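Alcohol dehydrogenase YqhD (Escherichia coli, PDB 4QGS) catalyses the NADPH-dependent reduction of a broad range of short-chain aldehydes, among them butanal, propanal, acrolein and malondialdehyde, using one zinc ion per subunit. Local coordinates at residues A[272-277]-A[301-306]; A[362-367]-A[389-394]; A[42-47]-A[89-94]. One frame throughout, in Å; residues are numbered along the deposited sequence.

Interaction 1 (A[272-277]-A[301-306])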
loop_
_atom_site.group_PDB
_atom_site.type_symbol
_atom_site.label_atom_id
_atom_site.label_comp_id
_atom_site.label_asym_id
_atom_site.label_seq_id
_atom_site.Cartn_x
_atom_site.Cartn_y
_atom_site.Cartn_z
ATOM N N PRO A 272 15.906 -9.365 3.902
ATOM C CA PRO A 272 15.808 -9.383 2.435
ATOM C C PRO A 272 14.398 -9.061 2.004
ATOM O O PRO A 272 13.447 -9.385 2.722
ATOM C CB PRO A 272 16.174 -10.826 2.063
ATOM C CG PRO A 272 16.900 -11.363 3.254
ATOM C CD PRO A 272 16.296 -10.679 4.439
ATOM N N GLN A 273 14.254 -8.395 0.870
ATOM C CA GLN A 273 12.908 -8.107 0.379
ATOM C C GLN A 273 12.788 -8.536 -1.058
ATOM O O GLN A 273 13.735 -8.433 -1.826
ATOM C CB GLN A 273 12.584 -6.629 0.538
ATOM C CG GLN A 273 12.582 -6.192 2.017
ATOM C CD GLN A 273 12.109 -4.783 2.224
ATOM O OE1 GLN A 273 11.445 -4.202 1.367
ATOM N NE2 GLN A 273 12.454 -4.211 3.376
ATOM N N ASP A 274 11.597 -9.006 -1.415
ATOM C CA ASP A 274 11.360 -9.624 -2.709
ATOM C C ASP A 274 10.775 -8.584 -3.669
ATOM O O ASP A 274 11.510 -7.935 -4.412
ATOM C CB ASP A 274 10.431 -10.830 -2.512
ATOM C CG ASP A 274 10.171 -11.611 -3.800
ATOM O OD1 ASP A 274 10.516 -11.120 -4.884
ATOM O OD2 ASP A 274 9.600 -12.717 -3.699
ATOM N N TRP A 275 9.448 -8.445 -3.617
ATOM C CA TRP A 275 8.635 -7.503 -4.401
ATOM C C TRP A 275 8.424 -7.942 -5.838
ATOM O O TRP A 275 7.807 -7.214 -6.603
ATOM C CB TRP A 275 9.210 -6.082 -4.366
ATOM C CG TRP A 275 9.225 -5.569 -2.954
ATOM C CD1 TRP A 275 10.324 -5.367 -2.168
ATOM C CD2 TRP A 275 8.086 -5.274 -2.141
ATOM N NE1 TRP A 275 9.936 -4.934 -0.916
ATOM C CE2 TRP A 275 8.566 -4.871 -0.878
ATOM C CE3 TRP A 275 6.701 -5.294 -2.362
ATOM C CZ2 TRP A 275 7.718 -4.498 0.158
ATOM C CZ3 TRP A 275 5.861 -4.928 -1.334
ATOM C CH2 TRP A 275 6.374 -4.526 -0.090
ATOM N N ALA A 276 8.911 -9.128 -6.192
ATOM C CA ALA A 276 8.701 -9.620 -7.559
ATOM C C ALA A 276 7.222 -9.880 -7.830
ATOM O O ALA A 276 6.747 -9.679 -8.955
ATOM C CB ALA A 276 9.512 -10.880 -7.810
ATOM N N THR A 277 6.496 -10.335 -6.811
ATOM C CA THR A 277 5.044 -10.547 -6.964
ATOM C C THR A 277 4.353 -9.227 -7.312
ATOM O O THR A 277 3.521 -9.175 -8.231
ATOM C CB THR A 277 4.423 -11.163 -5.694
ATOM O OG1 THR A 277 4.899 -12.511 -5.541
ATOM C CG2 THR A 277 2.873 -11.178 -5.771
ATOM N N PRO A 301 1.002 -17.294 -5.433
ATOM C CA PRO A 301 1.193 -18.737 -5.248
ATOM C C PRO A 301 1.975 -19.361 -6.403
ATOM O O PRO A 301 2.739 -20.293 -6.166
ATOM C CB PRO A 301 -0.230 -19.281 -5.159
ATOM C CG PRO A 301 -1.093 -18.243 -5.854
ATOM C CD PRO A 301 -0.426 -16.936 -5.585
ATOM N N ALA A 302 1.809 -18.847 -7.623
ATOM C CA ALA A 302 2.602 -19.341 -8.744
ATOM C C ALA A 302 4.083 -19.020 -8.545
ATOM O O ALA A 302 4.959 -19.847 -8.830
ATOM C CB ALA A 302 2.096 -18.751 -10.068
ATOM N N LEU A 303 4.365 -17.820 -8.041
ATOM C CA LEU A 303 5.752 -17.405 -7.823
ATOM C C LEU A 303 6.402 -18.254 -6.735
ATOM O O LEU A 303 7.571 -18.656 -6.860
ATOM C CB LEU A 303 5.814 -15.912 -7.464
ATOM C CG LEU A 303 7.234 -15.341 -7.334
ATOM C CD1 LEU A 303 7.342 -13.910 -7.876
ATOM C CD2 LEU A 303 7.701 -15.395 -5.885
ATOM N N TRP A 304 5.658 -18.500 -5.661
ATOM C CA TRP A 304 6.181 -19.299 -4.556
ATOM C C TRP A 304 6.548 -20.713 -5.011
ATOM O O TRP A 304 7.605 -21.234 -4.650
ATOM C CB TRP A 304 5.166 -19.349 -3.422
ATOM C CG TRP A 304 5.271 -18.203 -2.466
ATOM C CD1 TRP A 304 6.183 -17.184 -2.472
ATOM C CD2 TRP A 304 4.415 -17.973 -1.348
ATOM N NE1 TRP A 304 5.950 -16.338 -1.406
ATOM C CE2 TRP A 304 4.869 -16.799 -0.705
ATOM C CE3 TRP A 304 3.314 -18.651 -0.828
ATOM C CZ2 TRP A 304 4.242 -16.286 0.434
ATOM C CZ3 TRP A 304 2.694 -18.142 0.310
ATOM C CH2 TRP A 304 3.173 -16.976 0.936
ATOM N N ASN A 305 5.704 -21.332 -5.831
ATOM C CA ASN A 305 6.040 -22.667 -6.312
ATOM C C ASN A 305 7.289 -22.638 -7.181
ATOM O O ASN A 305 8.151 -23.513 -7.082
ATOM C CB ASN A 305 4.888 -23.296 -7.098
ATOM C CG ASN A 305 5.288 -24.619 -7.718
ATOM O OD1 ASN A 305 5.574 -25.589 -7.009
ATOM N ND2 ASN A 305 5.349 -24.657 -9.036
ATOM N N GLU A 306 7.402 -21.610 -8.014
ATOM C CA GLU A 306 8.552 -21.468 -8.889
ATOM C C GLU A 306 9.846 -21.213 -8.101
ATOM O O GLU A 306 10.919 -21.669 -8.487
ATOM C CB GLU A 306 8.306 -20.336 -9.888
ATOM C CG GLU A 306 9.504 -19.988 -10.746
ATOM C CD GLU A 306 9.878 -21.106 -11.697
ATOM O OE1 GLU A 306 8.968 -21.836 -12.151
ATOM O OE2 GLU A 306 11.088 -21.261 -11.973
#
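In the helical C-terminal domain of this iron-containing alcohol dehydrogenase, Leu303 of helix 292-306 packs against the first turn of helix 276-288. The turn that leads into that helix takes part too. Leu303 is the one residue of 301-306 that reaches across. Its CG stands anti to the backbone N (chi1 -175°), which sends both methyls toward 272-277. Leu303 CD1 meets Ala276 CB at 3.7 Å. Leu303 CD1 also lies 3.7 Å from Thr277 OG1, which sits against the whole branch, with Leu303 CB and CD2 only slightly farther off. The second methyl, Leu303 CD2, touches Asp274 OD2 at 3.9 Å, where the two side chains lie alongside, running opposite ways. No hydrogen bond crosses the contact.

Asp274 shapes the start of the helix. Asp274 OD1 accepts from the backbone N of Ala276 at 2.9 Å, closing an Asx turn. The N-H comes from above the carboxylate plane. OD2 has a salt bridge to Lys311, so the buried carboxylate is held at both oxygens. Trp275 takes the N-cap position, and its CB points away from 301-306. Trp275 NE1 gives a nearly straight bond of 2.8 Å to Gln273 OE1, in the ring plane. The ring meets His209 and His278 edge-to-face, and both are zinc ligands. The contact lies near the metal site, with the Thr277 side chain about 9 Å from the zinc ion. Thr277 also touches Leu296, Val299 and Leu300 of helix 292-306. Ile393 of helix 387-396 touches Leu303, and helix 330-347 packs on Pro301 and Trp304.

Interaction 2 (A[362-367]-A[389-394])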
loop_
_atom_site.group_PDB
_atom_site.type_symbol
_atom_site.label_atom_id
_atom_site.label_comp_id
_atom_site.label_asym_id
_atom_site.label_seq_id
_atom_site.Cartn_x
_atom_site.Cartn_y
_atom_site.Cartn_z
ATOM N N SER A 362 -2.775 -15.749 -23.405
ATOM C CA SER A 362 -2.261 -15.294 -24.682
ATOM C C SER A 362 -1.587 -13.927 -24.570
ATOM O O SER A 362 -0.815 -13.550 -25.444
ATOM C CB SER A 362 -3.379 -15.257 -25.735
ATOM O OG SER A 362 -4.438 -14.395 -25.347
ATOM N N SER A 363 -1.842 -13.194 -23.485
ATOM C CA SER A 363 -1.204 -11.890 -23.321
ATOM C C SER A 363 0.211 -11.973 -22.728
ATOM O O SER A 363 0.907 -10.965 -22.605
ATOM C CB SER A 363 -2.088 -10.979 -22.445
ATOM O OG SER A 363 -2.127 -11.425 -21.096
ATOM N N ILE A 364 0.654 -13.169 -22.354
ATOM C CA ILE A 364 1.946 -13.274 -21.671
ATOM C C ILE A 364 3.117 -12.736 -22.513
ATOM O O ILE A 364 3.993 -12.061 -21.976
ATOM C CB ILE A 364 2.196 -14.723 -21.218
ATOM C CG1 ILE A 364 1.200 -15.044 -20.098
ATOM C CG2 ILE A 364 3.634 -14.903 -20.712
ATOM C CD1 ILE A 364 1.184 -16.484 -19.638
ATOM N N PRO A 365 3.125 -12.983 -23.846
ATOM C CA PRO A 365 4.233 -12.361 -24.578
ATOM C C PRO A 365 4.224 -10.836 -24.468
ATOM O O PRO A 365 5.291 -10.234 -24.343
ATOM C CB PRO A 365 4.000 -12.822 -26.019
ATOM C CG PRO A 365 3.341 -14.149 -25.861
ATOM C CD PRO A 365 2.398 -13.956 -24.680
ATOM N N ALA A 366 3.039 -10.234 -24.481
ATOM C CA ALA A 366 2.935 -8.785 -24.344
ATOM C C ALA A 366 3.324 -8.330 -22.935
ATOM O O ALA A 366 3.934 -7.270 -22.779
ATOM C CB ALA A 366 1.537 -8.321 -24.683
ATOM N N LEU A 367 2.980 -9.127 -21.925
ATOM C CA LEU A 367 3.358 -8.808 -20.540
ATOM C C LEU A 367 4.878 -8.800 -20.368
ATOM O O LEU A 367 5.446 -7.909 -19.724
ATOM C CB LEU A 367 2.728 -9.805 -19.563
ATOM C CG LEU A 367 1.207 -9.734 -19.433
ATOM C CD1 LEU A 367 0.628 -10.976 -18.735
ATOM C CD2 LEU A 367 0.775 -8.440 -18.695
ATOM N N VAL A 389 11.941 -16.724 -16.384
ATOM C CA VAL A 389 11.341 -17.135 -15.116
ATOM C C VAL A 389 9.963 -16.487 -14.946
ATOM O O VAL A 389 8.992 -17.145 -14.562
ATOM C CB VAL A 389 12.228 -16.766 -13.908
ATOM C CG1 VAL A 389 11.633 -17.328 -12.627
ATOM C CG2 VAL A 389 13.665 -17.298 -14.100
ATOM N N SER A 390 9.887 -15.195 -15.231
ATOM C CA SER A 390 8.593 -14.499 -15.192
ATOM C C SER A 390 7.585 -15.157 -16.136
ATOM O O SER A 390 6.400 -15.277 -15.822
ATOM C CB SER A 390 8.782 -13.023 -15.542
ATOM O OG SER A 390 9.620 -12.408 -14.562
ATOM N N ARG A 391 8.067 -15.586 -17.294
ATOM C CA ARG A 391 7.235 -16.325 -18.230
ATOM C C ARG A 391 6.671 -17.586 -17.581
ATOM O O ARG A 391 5.485 -17.852 -17.683
ATOM C CB ARG A 391 8.039 -16.691 -19.476
ATOM C CG ARG A 391 7.191 -17.296 -20.593
ATOM C CD ARG A 391 8.079 -17.765 -21.731
ATOM N NE ARG A 391 7.292 -17.991 -22.949
ATOM C CZ ARG A 391 7.760 -18.663 -23.992
ATOM N NH1 ARG A 391 8.995 -19.169 -23.947
ATOM N NH2 ARG A 391 6.999 -18.830 -25.064
ATOM N N ARG A 392 7.519 -18.360 -16.903
ATOM C CA ARG A 392 7.054 -19.586 -16.264
ATOM C C ARG A 392 6.035 -19.305 -15.164
ATOM O O ARG A 392 5.101 -20.077 -14.951
ATOM C CB ARG A 392 8.235 -20.366 -15.675
ATOM C CG ARG A 392 9.073 -21.076 -16.718
ATOM C CD ARG A 392 9.872 -22.217 -16.095
ATOM N NE ARG A 392 10.716 -21.749 -15.007
ATOM C CZ ARG A 392 11.969 -21.332 -15.158
ATOM N NH1 ARG A 392 12.531 -21.330 -16.364
ATOM N NH2 ARG A 392 12.664 -20.924 -14.103
ATOM N N ILE A 393 6.240 -18.207 -14.446
ATOM C CA ILE A 393 5.334 -17.833 -13.371
ATOM C C ILE A 393 3.954 -17.435 -13.908
ATOM O O ILE A 393 2.942 -17.940 -13.426
ATOM C CB ILE A 393 5.923 -16.701 -12.527
ATOM C CG1 ILE A 393 7.167 -17.199 -11.790
ATOM C CG2 ILE A 393 4.883 -16.190 -11.499
ATOM C CD1 ILE A 393 7.945 -16.086 -11.137
ATOM N N TYR A 394 3.915 -16.556 -14.904
ATOM C CA TYR A 394 2.645 -16.184 -15.539
ATOM C C TYR A 394 1.944 -17.415 -16.127
ATOM O O TYR A 394 0.737 -17.586 -16.011
ATOM C CB TYR A 394 2.862 -15.165 -16.647
ATOM C CG TYR A 394 3.095 -13.724 -16.230
ATOM C CD1 TYR A 394 2.296 -13.101 -15.275
ATOM C CD2 TYR A 394 4.103 -12.977 -16.839
ATOM C CE1 TYR A 394 2.511 -11.757 -14.924
ATOM C CE2 TYR A 394 4.327 -11.652 -16.499
ATOM C CZ TYR A 394 3.528 -11.046 -15.543
ATOM O OH TYR A 394 3.778 -9.727 -15.238
#
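Tyr394 leans across from helix 387-396 to Ile364 and Leu367 at the start of helix 364-373, and its atoms meet them in turn. CB comes first. Tyr394 CB touches Ile364 CD1 at 3.7 Å and Ile364 CG1 at 3.8 Å, and Ile364 CG2 is a little farther off. Tyr394 CG stands anti to the carbonyl carbon (chi1 -78°), which carries the ring toward Leu367. Farther out, Tyr394 CE2 lies 3.9 Å from Leu367 CB. Leu367 CD1 sits over the centre of one face of the Tyr394 ring, 4.2 Å from the centroid and only 3° off the ring normal, a CH-pi contact. At the tip, OH is hydrogen-bonded to the backbone O of Leu280, in helix 276-288. The tyrosine therefore spans three helices: its root is in 387-396, its ring lies on 364-373, and its hydroxyl is tied to 276-288.

This is helix-to-helix packing near the C-terminal end of the all-helical domain of the iron-containing alcohol dehydrogenase family. Ile364 and Leu367 lie about one turn apart and present their side chains to the same partner. Ile364 CD1 also reaches the Tyr394 backbone C, at 3.7 Å. An alanine at Ile364 would lose CG1, CG2 and CD1, and is likely to leave a gap beside Tyr394 CB and the neighbouring backbone. Ile364 CG2 also approaches Arg391 CG, at 4.3 Å. There the aliphatic part of an exposed arginine borders the contact. Leu367 also touches Leu284 of helix 276-288, while Leu371 of helix 364-373 touches the tyrosine as well.

Interaction 3 (A[42-47]-A[89-94])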
loop_
_atom_site.group_PDB
_atom_site.type_symbol
_atom_site.label_atom_id
_atom_site.label_comp_id
_atom_site.label_asym_id
_atom_site.label_seq_id
_atom_site.Cartn_x
_atom_site.Cartn_y
_atom_site.Cartn_z
ATOM N N ARG A 42 -3.544 28.176 8.246
ATOM C CA ARG A 42 -4.434 28.186 7.098
ATOM C C ARG A 42 -4.381 26.778 6.511
ATOM O O ARG A 42 -3.376 26.374 5.922
ATOM C CB ARG A 42 -4.035 29.255 6.076
ATOM C CG ARG A 42 -5.005 29.400 4.901
ATOM C CD ARG A 42 -5.088 30.849 4.399
ATOM N NE ARG A 42 -5.466 31.770 5.468
ATOM C CZ ARG A 42 -5.388 33.098 5.396
ATOM N NH1 ARG A 42 -4.955 33.687 4.291
ATOM N NH2 ARG A 42 -5.754 33.839 6.436
ATOM N N VAL A 43 -5.456 26.027 6.717
ATOM C CA VAL A 43 -5.483 24.599 6.418
ATOM C C VAL A 43 -6.118 24.322 5.064
ATOM O O VAL A 43 -7.215 24.785 4.788
ATOM C CB VAL A 43 -6.276 23.813 7.492
ATOM C CG1 VAL A 43 -6.250 22.318 7.196
ATOM C CG2 VAL A 43 -5.739 24.098 8.896
ATOM N N LEU A 44 -5.429 23.564 4.216
ATOM C CA LEU A 44 -6.066 23.039 3.013
ATOM C C LEU A 44 -6.384 21.557 3.201
ATOM O O LEU A 44 -5.480 20.729 3.363
ATOM C CB LEU A 44 -5.178 23.232 1.776
ATOM C CG LEU A 44 -5.799 22.703 0.475
ATOM C CD1 LEU A 44 -7.032 23.494 0.089
ATOM C CD2 LEU A 44 -4.776 22.708 -0.661
ATOM N N ILE A 45 -7.672 21.243 3.191
ATOM C CA ILE A 45 -8.161 19.871 3.219
ATOM C C ILE A 45 -8.232 19.325 1.794
ATOM O O ILE A 45 -8.909 19.892 0.949
ATOM C CB ILE A 45 -9.554 19.789 3.849
ATOM C CG1 ILE A 45 -9.517 20.270 5.295
ATOM C CG2 ILE A 45 -10.119 18.360 3.739
ATOM C CD1 ILE A 45 -10.870 20.142 5.986
ATOM N N THR A 46 -7.522 18.233 1.535
ATOM C CA THR A 46 -7.532 17.627 0.209
ATOM C C THR A 46 -8.307 16.316 0.227
ATOM O O THR A 46 -8.289 15.587 1.216
ATOM C CB THR A 46 -6.108 17.368 -0.291
ATOM O OG1 THR A 46 -5.450 16.488 0.622
ATOM C CG2 THR A 46 -5.321 18.668 -0.380
ATOM N N TYR A 47 -9.002 16.010 -0.864
ATOM C CA TYR A 47 -9.676 14.721 -0.952
ATOM C C TYR A 47 -9.851 14.267 -2.397
ATOM O O TYR A 47 -9.448 14.962 -3.333
ATOM C CB TYR A 47 -11.028 14.759 -0.249
ATOM C CG TYR A 47 -11.968 15.848 -0.721
ATOM C CD1 TYR A 47 -12.850 15.626 -1.772
ATOM C CD2 TYR A 47 -11.989 17.089 -0.100
ATOM C CE1 TYR A 47 -13.717 16.621 -2.198
ATOM C CE2 TYR A 47 -12.850 18.084 -0.517
ATOM C CZ TYR A 47 -13.709 17.846 -1.564
ATOM O OH TYR A 47 -14.566 18.840 -1.981
ATOM N N VAL A 89 -0.962 23.084 -5.801
ATOM C CA VAL A 89 0.268 23.787 -5.444
ATOM C C VAL A 89 0.085 25.277 -5.714
ATOM O O VAL A 89 0.557 26.124 -4.952
ATOM C CB VAL A 89 1.487 23.235 -6.222
ATOM C CG1 VAL A 89 2.712 24.130 -6.042
ATOM C CG2 VAL A 89 1.802 21.817 -5.767
ATOM N N LYS A 90 -0.628 25.581 -6.795
ATOM C CA LYS A 90 -0.975 26.954 -7.148
ATOM C C LYS A 90 -1.819 27.621 -6.061
ATOM O O LYS A 90 -1.471 28.696 -5.566
ATOM C CB LYS A 90 -1.729 26.988 -8.480
ATOM C CG LYS A 90 -1.780 28.366 -9.132
ATOM C CD LYS A 90 -3.185 28.729 -9.598
ATOM C CE LYS A 90 -4.162 28.796 -8.436
ATOM N NZ LYS A 90 -5.517 29.245 -8.863
ATOM N N LEU A 91 -2.931 26.981 -5.704
ATOM C CA LEU A 91 -3.829 27.503 -4.676
ATOM C C LEU A 91 -3.083 27.693 -3.358
ATOM O O LEU A 91 -3.246 28.711 -2.685
ATOM C CB LEU A 91 -5.034 26.563 -4.490
ATOM C CG LEU A 91 -6.194 26.893 -3.539
ATOM C CD1 LEU A 91 -7.403 26.052 -3.903
ATOM C CD2 LEU A 91 -5.848 26.657 -2.080
ATOM N N VAL A 92 -2.263 26.710 -3.000
ATOM C CA VAL A 92 -1.532 26.736 -1.741
ATOM C C VAL A 92 -0.646 27.975 -1.598
ATOM O O VAL A 92 -0.698 28.672 -0.584
ATOM C CB VAL A 92 -0.657 25.478 -1.581
ATOM C CG1 VAL A 92 0.433 25.718 -0.569
ATOM C CG2 VAL A 92 -1.512 24.286 -1.176
ATOM N N ARG A 93 0.167 28.254 -2.610
ATOM C CA ARG A 93 1.084 29.383 -2.527
ATOM C C ARG A 93 0.344 30.714 -2.674
ATOM O O ARG A 93 0.744 31.721 -2.087
ATOM C CB ARG A 93 2.186 29.258 -3.580
ATOM C CG ARG A 93 1.721 29.451 -5.004
ATOM C CD ARG A 93 2.906 29.506 -5.940
ATOM N NE ARG A 93 3.621 28.236 -5.966
ATOM C CZ ARG A 93 4.871 28.093 -6.393
ATOM N NH1 ARG A 93 5.554 29.147 -6.821
ATOM N NH2 ARG A 93 5.441 26.895 -6.383
ATOM N N GLU A 94 -0.739 30.706 -3.443
ATOM C CA GLU A 94 -1.545 31.900 -3.668
ATOM C C GLU A 94 -2.310 32.304 -2.412
ATOM O O GLU A 94 -2.385 33.484 -2.068
ATOM C CB GLU A 94 -2.525 31.664 -4.817
ATOM C CG GLU A 94 -2.407 32.656 -5.960
ATOM C CD GLU A 94 -3.063 32.152 -7.233
ATOM O OE1 GLU A 94 -4.298 31.963 -7.232
ATOM O OE2 GLU A 94 -2.342 31.945 -8.232
#
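Strand 42-46 comes nearest to helix 82-95 at Leu44 and Val92, whose CA atoms are 7.5 Å apart, with no hydrogen bond between the two segments. Leu44 carries the whole contact from the strand side. Its CB points toward the helix. CG stands anti to the backbone N (chi1 -180°), which extends the side chain from the strand toward the helix. Each methyl then takes a different partner. Leu44 CD1 meets Leu91 CD2 at 4.0 Å. Leu44 CD2 meets Val92 CG2 at 3.7 Å. The leucine thus ends between two consecutive residues of the helix, one methyl to each. In both pairs the side chains cross obliquely, and methyl meets methyl. On the helix, Leu91 has its CB directed toward the strand, while Val92 reaches Leu44 with CG2, the branch anti to its carbonyl carbon.

The sheet belongs to the N-terminal domain, a Rossmann-like alpha/beta unit with parallel strands. Strand 42-46 lies inside it, between 99-104 and 69-73. Helix 82-95 follows strand 69-73 and precedes strand 99-104 in the chain. It is the helix of a beta-alpha-beta crossover that passes over 42-46 to link the strands on its two flanks. Leu44 also touches Leu71 and Phe73 of one flanking strand and Leu100 of the other. Val92 rests on Leu100 too, and Val97 in the following loop touches both Leu44 and Val92. Ile45, the next residue, packs on helix 57-64 instead. Within helix 82-95, the exposed Lys90 and Glu94 form a salt bridge one turn apart, Lys90 NZ to Glu94 OE1 at 3.4 Å, its hydrogen bond weak.

How the interactions relate
Along the chain the order is interaction 3, then 1, then 2, with none nested in another. Interactions 1 and 2 both belong to the helical C-terminal part. Their centres are about 15 Å apart and they touch: helix 292-306 packs on helix 387-396, and Glu306 OE2 forms a 2.7 Å salt bridge with Arg392 NH2. Helix 276-288 forms one side of interaction 1 and packs on both helices of interaction 2. It carries the zinc ligand His278. Interaction 3 lies across the chain's centre, about 41 Å from interaction 1 and 44 Å from interaction 2, centre to centre. Interactions 1 and 2 are internal to the helical part, which holds the zinc ligands; interaction 3 is internal to the parallel-sheet part.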